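PDB 2X4H: iron dependent repressor from Sulfolobus solfataricus, which probably acts as a metal-dependent, DNA-binding transcription regulator of the DtxR/MntR family, binding zinc in this crystal. Local coordinates for residues 31-36 against 64-69; 78-83 against 113-118; 83-88 against 108-113. One frame throughout, in Å; residues are numbered along the deposited sequence.

Contact 1: residues 31-36 against 64-69; sequences GAKINR and KEDGVW. With ZN (zinc ion), chain H.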
loop_
_atom_site.group_PDB
_atom_site.type_symbol
_atom_site.label_atom_id
_atom_site.label_comp_id
_atom_site.label_asym_id
_atom_site.label_seq_id
_atom_site.Cartn_x
_atom_site.Cartn_y
_atom_site.Cartn_z
ATOM N N GLY C 31 5.790 -7.929 20.551
ATOM C CA GLY C 31 5.335 -7.617 19.190
ATOM C C GLY C 31 3.822 -7.582 19.116
ATOM O O GLY C 31 3.145 -8.348 19.792
ATOM N N ALA C 32 3.283 -6.680 18.307
ATOM C CA ALA C 32 1.832 -6.577 18.135
ATOM C C ALA C 32 1.365 -7.671 17.178
ATOM O O ALA C 32 1.690 -7.616 15.988
ATOM C CB ALA C 32 1.463 -5.215 17.579
ATOM N N LYS C 33 0.613 -8.649 17.682
ATOM C CA LYS C 33 0.085 -9.736 16.821
ATOM C C LYS C 33 -1.112 -9.243 15.993
ATOM O O LYS C 33 -1.908 -8.423 16.463
ATOM C CB LYS C 33 -0.313 -10.973 17.627
ATOM C CG LYS C 33 0.780 -11.476 18.568
ATOM C CD LYS C 33 0.544 -12.917 18.989
ATOM C CE LYS C 33 1.190 -13.198 20.333
ATOM N NZ LYS C 33 2.479 -12.446 20.480
ATOM N N ILE C 34 -1.230 -9.781 14.776
ATOM C CA ILE C 34 -2.260 -9.369 13.836
ATOM C C ILE C 34 -3.633 -9.361 14.469
ATOM O O ILE C 34 -4.375 -8.377 14.331
ATOM C CB ILE C 34 -2.246 -10.231 12.571
ATOM C CG1 ILE C 34 -0.936 -9.989 11.819
ATOM C CG2 ILE C 34 -3.456 -9.913 11.651
ATOM C CD1 ILE C 34 -0.699 -8.528 11.468
ATOM N N ASN C 35 -3.953 -10.399 15.224
ATOM C CA ASN C 35 -5.311 -10.515 15.792
ATOM C C ASN C 35 -5.579 -9.662 17.043
ATOM O O ASN C 35 -6.731 -9.331 17.341
ATOM C CB ASN C 35 -5.626 -11.981 16.016
ATOM C CG ASN C 35 -5.538 -12.763 14.725
ATOM O OD1 ASN C 35 -6.413 -12.664 13.874
ATOM N ND2 ASN C 35 -4.452 -13.499 14.550
ATOM N N ARG C 36 -4.525 -9.270 17.749
ATOM C CA ARG C 36 -4.689 -8.340 18.875
ATOM C C ARG C 36 -4.958 -6.930 18.357
ATOM O O ARG C 36 -5.841 -6.237 18.864
ATOM C CB ARG C 36 -3.467 -8.360 19.806
ATOM C CG ARG C 36 -3.234 -9.693 20.537
ATOM C CD ARG C 36 -4.355 -10.057 21.526
ATOM N NE ARG C 36 -4.380 -9.232 22.737
ATOM C CZ ARG C 36 -5.357 -8.397 23.104
ATOM N NH1 ARG C 36 -6.432 -8.209 22.351
ATOM N NH2 ARG C 36 -5.244 -7.727 24.258
ATOM N N LYS C 64 7.705 -9.336 12.216
ATOM C CA LYS C 64 8.645 -10.380 12.636
ATOM C C LYS C 64 7.850 -11.595 13.131
ATOM O O LYS C 64 6.623 -11.615 13.022
ATOM C CB LYS C 64 9.574 -9.830 13.727
ATOM C CG LYS C 64 10.665 -8.882 13.181
ATOM C CD LYS C 64 11.132 -7.825 14.203
ATOM C CE LYS C 64 12.134 -6.849 13.581
ATOM N NZ LYS C 64 12.854 -6.075 14.617
ATOM N N GLU C 65 8.534 -12.607 13.657
ATOM C CA GLU C 65 7.861 -13.813 14.145
ATOM C C GLU C 65 7.064 -13.557 15.411
ATOM O O GLU C 65 6.094 -14.248 15.691
ATOM C CB GLU C 65 8.877 -14.896 14.467
ATOM C CG GLU C 65 9.742 -15.308 13.316
ATOM C CD GLU C 65 10.538 -16.541 13.638
ATOM O OE1 GLU C 65 11.064 -17.171 12.695
ATOM O OE2 GLU C 65 10.617 -16.898 14.830
ATOM N N ASP C 66 7.536 -12.584 16.182
ATOM C CA ASP C 66 6.946 -12.144 17.442
ATOM C C ASP C 66 5.646 -11.368 17.215
ATOM O O ASP C 66 4.813 -11.266 18.115
ATOM C CB ASP C 66 7.964 -11.208 18.143
ATOM C CG ASP C 66 7.714 -11.051 19.646
ATOM O OD1 ASP C 66 6.842 -11.763 20.198
ATOM O OD2 ASP C 66 8.412 -10.225 20.283
ATOM N N GLY C 67 5.502 -10.816 16.010
ATOM C CA GLY C 67 4.432 -9.886 15.673
ATOM C C GLY C 67 4.989 -8.637 14.998
ATOM O O GLY C 67 6.102 -8.625 14.460
ATOM N N VAL C 68 4.219 -7.566 15.050
ATOM C CA VAL C 68 4.562 -6.338 14.353
ATOM C C VAL C 68 5.276 -5.362 15.301
ATOM O O VAL C 68 4.873 -5.186 16.447
ATOM C CB VAL C 68 3.292 -5.717 13.750
ATOM C CG1 VAL C 68 3.635 -4.531 12.843
ATOM C CG2 VAL C 68 2.502 -6.797 12.996
ATOM N N TRP C 69 6.355 -4.762 14.813
ATOM C CA TRP C 69 7.117 -3.786 15.574
ATOM C C TRP C 69 7.211 -2.487 14.783
ATOM O O TRP C 69 7.422 -2.500 13.560
ATOM C CB TRP C 69 8.535 -4.297 15.902
ATOM C CG TRP C 69 8.588 -5.447 16.863
ATOM C CD1 TRP C 69 8.526 -6.767 16.547
ATOM C CD2 TRP C 69 8.744 -5.389 18.294
ATOM N NE1 TRP C 69 8.631 -7.533 17.680
ATOM C CE2 TRP C 69 8.755 -6.715 18.766
ATOM C CE3 TRP C 69 8.865 -4.347 19.216
ATOM C CZ2 TRP C 69 8.876 -7.030 20.118
ATOM C CZ3 TRP C 69 8.984 -4.660 20.564
ATOM C CH2 TRP C 69 8.996 -5.989 20.999
HETATM ZN ZN ZN H . 11.793 -18.821 14.010
#

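Contact 2: residues 78-83 against 113-118; sequences INYLIK and IPEEII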
loop_
_atom_site.group_PDB
_atom_site.type_symbol
_atom_site.label_atom_id
_atom_site.label_comp_id
_atom_site.label_asym_id
_atom_site.label_seq_id
_atom_site.Cartn_x
_atom_site.Cartn_y
_atom_site.Cartn_z
ATOM N N ILE C 78 4.377 9.015 13.768
ATOM C CA ILE C 78 3.409 9.241 14.854
ATOM C C ILE C 78 3.580 10.662 15.458
ATOM O O ILE C 78 2.625 11.406 15.604
ATOM C CB ILE C 78 3.590 8.220 16.006
ATOM C CG1 ILE C 78 2.916 6.895 15.672
ATOM C CG2 ILE C 78 3.021 8.750 17.325
ATOM C CD1 ILE C 78 3.171 5.825 16.698
ATOM N N ASN C 79 4.813 11.007 15.812
ATOM C CA ASN C 79 5.111 12.312 16.411
ATOM C C ASN C 79 4.825 13.432 15.413
ATOM O O ASN C 79 4.273 14.467 15.766
ATOM C CB ASN C 79 6.560 12.386 16.876
ATOM C CG ASN C 79 6.812 11.570 18.114
ATOM O OD1 ASN C 79 5.882 11.120 18.777
ATOM N ND2 ASN C 79 8.080 11.375 18.437
ATOM N N TYR C 80 5.166 13.193 14.152
ATOM C CA TYR C 80 4.996 14.233 13.170
ATOM C C TYR C 80 3.498 14.565 12.965
ATOM O O TYR C 80 3.130 15.751 12.869
ATOM C CB TYR C 80 5.706 13.909 11.857
ATOM C CG TYR C 80 5.279 14.889 10.845
ATOM C CD1 TYR C 80 5.656 16.236 10.954
ATOM C CD2 TYR C 80 4.395 14.526 9.832
ATOM C CE1 TYR C 80 5.182 17.186 10.044
ATOM C CE2 TYR C 80 3.924 15.468 8.909
ATOM C CZ TYR C 80 4.324 16.779 9.013
ATOM O OH TYR C 80 3.859 17.664 8.073
ATOM N N LEU C 81 2.626 13.558 12.960
ATOM C CA LEU C 81 1.182 13.851 12.892
ATOM C C LEU C 81 0.637 14.539 14.177
ATOM O O LEU C 81 -0.268 15.385 14.115
ATOM C CB LEU C 81 0.385 12.595 12.572
ATOM C CG LEU C 81 -1.135 12.681 12.461
ATOM C CD1 LEU C 81 -1.548 13.909 11.683
ATOM C CD2 LEU C 81 -1.668 11.410 11.771
ATOM N N ILE C 82 1.187 14.172 15.328
ATOM C CA ILE C 82 0.772 14.745 16.607
ATOM C C ILE C 82 1.151 16.206 16.634
ATOM O O ILE C 82 0.339 17.057 16.991
ATOM C CB ILE C 82 1.393 13.993 17.796
ATOM C CG1 ILE C 82 0.679 12.641 18.003
ATOM C CG2 ILE C 82 1.340 14.869 19.077
ATOM C CD1 ILE C 82 1.358 11.663 18.977
ATOM N N LYS C 83 2.383 16.490 16.226
ATOM C CA LYS C 83 2.881 17.848 16.046
ATOM C C LYS C 83 1.999 18.610 15.055
ATOM O O LYS C 83 1.630 19.747 15.298
ATOM C CB LYS C 83 4.346 17.799 15.564
ATOM C CG LYS C 83 5.038 19.151 15.445
ATOM C CD LYS C 83 6.520 19.095 15.063
ATOM C CE LYS C 83 7.092 20.519 15.056
ATOM N NZ LYS C 83 8.551 20.635 14.732
ATOM N N ILE C 113 -0.577 17.923 5.564
ATOM C CA ILE C 113 0.370 19.040 5.520
ATOM C C ILE C 113 1.802 18.500 5.512
ATOM O O ILE C 113 2.141 17.694 6.361
ATOM C CB ILE C 113 0.203 20.027 6.719
ATOM C CG1 ILE C 113 -1.232 20.573 6.813
ATOM C CG2 ILE C 113 1.136 21.207 6.577
ATOM C CD1 ILE C 113 -1.704 21.256 5.578
ATOM N N PRO C 114 2.632 18.925 4.540
ATOM C CA PRO C 114 4.067 18.603 4.500
ATOM C C PRO C 114 4.892 19.122 5.694
ATOM O O PRO C 114 4.571 20.168 6.292
ATOM C CB PRO C 114 4.549 19.294 3.230
ATOM C CG PRO C 114 3.331 19.419 2.372
ATOM C CD PRO C 114 2.194 19.609 3.308
ATOM N N GLU C 115 5.953 18.375 5.989
ATOM C CA GLU C 115 6.837 18.568 7.133
ATOM C C GLU C 115 7.345 19.982 7.248
ATOM O O GLU C 115 7.355 20.568 8.350
ATOM C CB GLU C 115 8.037 17.603 7.023
ATOM C CG GLU C 115 9.164 17.818 8.079
ATOM C CD GLU C 115 10.376 16.879 7.914
ATOM O OE1 GLU C 115 10.307 15.872 7.149
ATOM O OE2 GLU C 115 11.407 17.156 8.572
ATOM N N GLU C 116 7.774 20.526 6.111
ATOM C CA GLU C 116 8.318 21.861 6.079
ATOM C C GLU C 116 7.324 22.864 6.686
ATOM O O GLU C 116 7.726 23.699 7.489
ATOM C CB GLU C 116 8.738 22.285 4.671
ATOM C CG GLU C 116 9.543 23.598 4.663
ATOM C CD GLU C 116 9.913 24.092 3.280
ATOM O OE1 GLU C 116 9.739 23.332 2.305
ATOM O OE2 GLU C 116 10.381 25.253 3.179
ATOM N N ILE C 117 6.045 22.750 6.320
ATOM C CA ILE C 117 5.017 23.681 6.775
ATOM C C ILE C 117 4.802 23.576 8.275
ATOM O O ILE C 117 4.768 24.594 8.998
ATOM C CB ILE C 117 3.672 23.459 6.045
ATOM C CG1 ILE C 117 3.772 23.889 4.589
ATOM C CG2 ILE C 117 2.570 24.238 6.696
ATOM C CD1 ILE C 117 2.562 23.497 3.743
ATOM N N ILE C 118 4.638 22.354 8.753
ATOM C CA ILE C 118 4.454 22.158 10.194
ATOM C C ILE C 118 5.653 22.669 11.016
ATOM O O ILE C 118 5.454 23.349 11.997
ATOM C CB ILE C 118 4.134 20.698 10.512
ATOM C CG1 ILE C 118 2.755 20.345 9.944
ATOM C CG2 ILE C 118 4.224 20.409 12.022
ATOM C CD1 ILE C 118 1.638 21.213 10.434
#

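Contact 3: residues 83-88 against 108-113; sequences KAHRVI and QFDYLI. With ZN (zinc ion), chain M.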
loop_
_atom_site.group_PDB
_atom_site.type_symbol
_atom_site.label_atom_id
_atom_site.label_comp_id
_atom_site.label_asym_id
_atom_site.label_seq_id
_atom_site.Cartn_x
_atom_site.Cartn_y
_atom_site.Cartn_z
ATOM N N LYS C 83 2.383 16.490 16.226
ATOM C CA LYS C 83 2.881 17.848 16.046
ATOM C C LYS C 83 1.999 18.610 15.055
ATOM O O LYS C 83 1.630 19.747 15.298
ATOM C CB LYS C 83 4.346 17.799 15.564
ATOM C CG LYS C 83 5.038 19.151 15.445
ATOM C CD LYS C 83 6.520 19.095 15.063
ATOM C CE LYS C 83 7.092 20.519 15.056
ATOM N NZ LYS C 83 8.551 20.635 14.732
ATOM N N ALA C 84 1.644 17.993 13.935
ATOM C CA ALA C 84 0.825 18.680 12.923
ATOM C C ALA C 84 -0.567 19.030 13.454
ATOM O O ALA C 84 -1.019 20.152 13.272
ATOM C CB ALA C 84 0.718 17.853 11.610
ATOM N N HIS C 85 -1.215 18.081 14.120
ATOM C CA HIS C 85 -2.549 18.277 14.661
ATOM C C HIS C 85 -2.541 19.451 15.651
ATOM O O HIS C 85 -3.334 20.393 15.541
ATOM C CB HIS C 85 -3.076 16.975 15.334
ATOM C CG HIS C 85 -4.361 17.162 16.088
ATOM N ND1 HIS C 85 -5.581 17.325 15.458
ATOM C CD2 HIS C 85 -4.599 17.298 17.419
ATOM C CE1 HIS C 85 -6.517 17.514 16.374
ATOM N NE2 HIS C 85 -5.943 17.535 17.571
ATOM N N ARG C 86 -1.589 19.426 16.571
ATOM C CA ARG C 86 -1.566 20.344 17.693
ATOM C C ARG C 86 -1.029 21.746 17.334
ATOM O O ARG C 86 -1.528 22.764 17.846
ATOM C CB ARG C 86 -0.778 19.677 18.830
ATOM C CG ARG C 86 -1.526 18.493 19.413
ATOM C CD ARG C 86 -0.767 17.708 20.477
ATOM N NE ARG C 86 -1.583 16.575 20.907
ATOM C CZ ARG C 86 -1.191 15.575 21.694
ATOM N NH1 ARG C 86 0.041 15.482 22.158
ATOM N NH2 ARG C 86 -2.046 14.611 21.974
ATOM N N VAL C 87 -0.039 21.817 16.447
ATOM C CA VAL C 87 0.392 23.104 15.922
ATOM C C VAL C 87 -0.747 23.790 15.150
ATOM O O VAL C 87 -1.003 24.977 15.352
ATOM C CB VAL C 87 1.651 22.961 15.054
ATOM C CG1 VAL C 87 1.949 24.256 14.305
ATOM C CG2 VAL C 87 2.847 22.515 15.928
ATOM N N ILE C 88 -1.444 23.058 14.283
ATOM C CA ILE C 88 -2.609 23.621 13.597
ATOM C C ILE C 88 -3.663 24.096 14.602
ATOM O O ILE C 88 -4.181 25.197 14.461
ATOM C CB ILE C 88 -3.218 22.635 12.584
ATOM C CG1 ILE C 88 -2.400 22.637 11.291
ATOM C CG2 ILE C 88 -4.653 23.048 12.219
ATOM C CD1 ILE C 88 -2.625 21.428 10.444
ATOM N N GLN C 108 -9.414 17.135 9.799
ATOM C CA GLN C 108 -9.752 17.037 8.376
ATOM C C GLN C 108 -8.597 17.306 7.402
ATOM O O GLN C 108 -8.729 17.021 6.231
ATOM C CB GLN C 108 -10.942 17.959 8.047
ATOM C CG GLN C 108 -12.240 17.504 8.700
ATOM C CD GLN C 108 -13.383 18.464 8.483
ATOM O OE1 GLN C 108 -13.646 18.892 7.356
ATOM N NE2 GLN C 108 -14.090 18.799 9.570
ATOM N N PHE C 109 -7.480 17.869 7.850
ATOM C CA PHE C 109 -6.358 18.117 6.929
ATOM C C PHE C 109 -4.944 18.061 7.530
ATOM O O PHE C 109 -3.965 18.065 6.778
ATOM C CB PHE C 109 -6.551 19.461 6.199
ATOM C CG PHE C 109 -6.543 20.660 7.099
ATOM C CD1 PHE C 109 -5.390 21.429 7.254
ATOM C CD2 PHE C 109 -7.704 21.053 7.767
ATOM C CE1 PHE C 109 -5.376 22.557 8.099
ATOM C CE2 PHE C 109 -7.703 22.168 8.608
ATOM C CZ PHE C 109 -6.534 22.923 8.775
ATOM N N ASP C 110 -4.829 18.017 8.859
ATOM C CA ASP C 110 -3.516 17.932 9.508
ATOM C C ASP C 110 -2.594 16.913 8.872
ATOM O O ASP C 110 -1.451 17.231 8.622
ATOM C CB ASP C 110 -3.614 17.693 11.025
ATOM C CG ASP C 110 -4.511 16.538 11.411
ATOM O OD1 ASP C 110 -4.817 15.645 10.566
ATOM O OD2 ASP C 110 -4.918 16.508 12.601
ATOM N N TYR C 111 -3.106 15.716 8.592
ATOM C CA TYR C 111 -2.322 14.600 8.028
ATOM C C TYR C 111 -1.850 14.822 6.580
ATOM O O TYR C 111 -1.026 14.076 6.082
ATOM C CB TYR C 111 -3.132 13.283 8.103
ATOM C CG TYR C 111 -4.371 13.259 7.200
ATOM C CD1 TYR C 111 -4.349 12.583 5.981
ATOM C CD2 TYR C 111 -5.550 13.921 7.560
ATOM C CE1 TYR C 111 -5.461 12.571 5.139
ATOM C CE2 TYR C 111 -6.662 13.924 6.722
ATOM C CZ TYR C 111 -6.610 13.235 5.515
ATOM O OH TYR C 111 -7.693 13.215 4.679
ATOM N N LEU C 112 -2.371 15.848 5.905
ATOM C CA LEU C 112 -1.953 16.159 4.528
ATOM C C LEU C 112 -0.852 17.228 4.461
ATOM O O LEU C 112 -0.258 17.421 3.410
ATOM C CB LEU C 112 -3.178 16.584 3.690
ATOM C CG LEU C 112 -4.096 15.377 3.440
ATOM C CD1 LEU C 112 -5.547 15.775 3.247
ATOM C CD2 LEU C 112 -3.602 14.495 2.261
ATOM N N ILE C 113 -0.577 17.923 5.564
ATOM C CA ILE C 113 0.370 19.040 5.520
ATOM C C ILE C 113 1.802 18.500 5.512
ATOM O O ILE C 113 2.141 17.694 6.361
ATOM C CB ILE C 113 0.203 20.027 6.719
ATOM C CG1 ILE C 113 -1.232 20.573 6.813
ATOM C CG2 ILE C 113 1.136 21.207 6.577
ATOM C CD1 ILE C 113 -1.704 21.256 5.578
HETATM ZN ZN ZN M . -7.087 17.948 19.066
HETATM O O HOH W 1 -5.524 17.231 20.473
#

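Contact 1: residues 31-36 against 64-69
Ala32 and Val68 form a single antiparallel bridge, a hydrogen-bonded pair in which each residue both gives and takes a backbone bond. Ala32 N donates to Val68 O at 2.9 Å, and Val68 N returns a bond to Ala32 O at 2.7 Å. The pairing goes no further than this bridge, and the end-to-end directions of 31-34 and 66-69 are 94° apart. Gly31 faces Gly67 next to the bridge, and neither position has space for a CB: one on Gly31 would collide with Asp66 O, one on Gly67 with Ala32 O, and at the phi and psi of Gly67 any side chain would also press on the preceding carbonyl. Gly31 CA lies over one face of the Trp69 indole, offset toward the rim, in a CH-pi contact 3.9 Å from the centroid of the five-membered ring. Strands 61-64 and 67-70 make the antiparallel beta-hairpin wing of a winged helix-turn-helix domain, in keeping with the DNA-binding region assigned to this family, and the bridge attaches the loop before helix 34-41 to that wing. On the inner side, Ile34 CD1 meets Val68 CG2 at 3.9 Å, the two side chains crossing at a slant. Val68 has CG1 anti to the backbone N (chi1 -172°), which places CG2 on the side of Ala32 O and Ile34; Ile22 of helix 13-27 and Val52 of helix 45-57 also pack on this valine. At the turn, Asp66 OD2 accepts a weak, bent bond from Gly31 N at 3.5 Å. Lys33, the N-cap residue of helix 34-41, brings NZ to 4.4 Å from Asp66 OD1, too far for a salt bridge. Neighbouring Glu65 chelates a zinc ion through OE1 and OE2, sharing it with Glu15, Glu51 and His54 of a second subunit.

Contact 2: residues 78-83 against 113-118
Tyr80 reaches from helix 72-94 to the start of helix 115-124 and sets its hydroxyl on Ile113 O, donating a hydrogen bond from OH; the modelled 2.4 Å separation of Tyr80 OH and Ile113 O is implausibly short, and its exact length is doubtful. Its CG is anti to the backbone N (chi1 170°), an orientation that sends the ring toward the segment leading into helix 115-124, and the accepting oxygen lies at the ring edge, in plane. The hydroxyl also comes close to Glu115 N, but the angle there is too poor for a bond. Tyr80 CE1 also packs, obliquely, 3.6 Å from Glu115 CA and 3.7 Å from Ile118 CB. Pro114 occupies the N-cap position of helix 115-124, so the tyrosine fastens onto the last carbonyl before the cap and packs against the first turn. This is helix-to-helix packing within the region assigned to metal binding and dimerisation in DtxR/MntR proteins. Further along, Ile118 CG1 approaches Tyr80 OH at 3.5 Å, and Ile118 CG2 meets Lys83 CG at 3.7 Å while also touching Tyr80 CE1. Lys83 is fully extended, all four torsions near 180°, and its methylenes run antiparallel to the Ile118 side chain, alongside it. That straight chain delivers NZ to a salt bridge with Asp119 and a cation-pi contact with Tyr122, both on helix 115-124. The far side of this helix start faces a third subunit, where Glu116 OE1 is hydrogen-bonded to Tyr105 of that chain.

Contact 3: residues 83-88 against 108-113
His85 binds a zinc ion through NE2 at 1.9 Å and uses its other ring nitrogen, ND1, to donate a hydrogen bond of 3.0 Å to Asp110 OD2. Glu89, Cys103 and a water complete the ligands of this metal. The carboxylate oxygen lies only 9° out of the imidazole plane, although the ring and carboxylate planes are turned 65° apart; the bond itself is bent, with 143° at the hydrogen. As a second-shell carboxylate, Asp110, together with the zinc bond, helps to fix the rotation of the ring and would be expected to make it more electron-rich toward the metal. The aspartate is held in turn by Arg13, which forms a salt bridge with OD1; its CG, between the backbone N and the carbonyl carbon, also lets OD1 take a weak bond from Tyr111 N. Replacing Asp110 by an alanine would probably leave His85 ND1 without its acceptor, Arg13 without this carboxylate, and the imidazole less firmly oriented toward the zinc. Beneath the polar pair, Ile88 CD1 packs 3.7 Å from Asp110 CA and 3.8 Å from Phe109 CE1, with Ile113 CG1 beside it, while Ala84 CB rests on Asp110 O at 3.7 Å. The 108-113 loop, linking helices 99-107 and 115-124, packs against helix 72-94, with Ser106 touching Ile88, Ile118 touching Ala84, and Phe109 also packing on Ile117 of a third subunit.

How the contacts relate
From the N terminus, contact 1 closes the first loop, bringing the approach to helix 34-41 onto strand 67-70 after a passage that includes helix 45-57. It is complete before the others begin, and strand 67-70 then leads into helix 72-94, which serves both remaining contacts. Contact 2 spans the longer excursion from this helix to helix 115-124; contact 3 lies within that excursion, joining the helix to the loop before 115-124. These two share Lys83 and Ile113, and touch where Leu81 CD1 meets Tyr111 CA at 3.8 Å. Contact 1 lies on the opposite side of the chain's centre, in the N-terminal DNA-binding region, whereas contacts 2 and 3 belong to the metal-binding and dimerisation region.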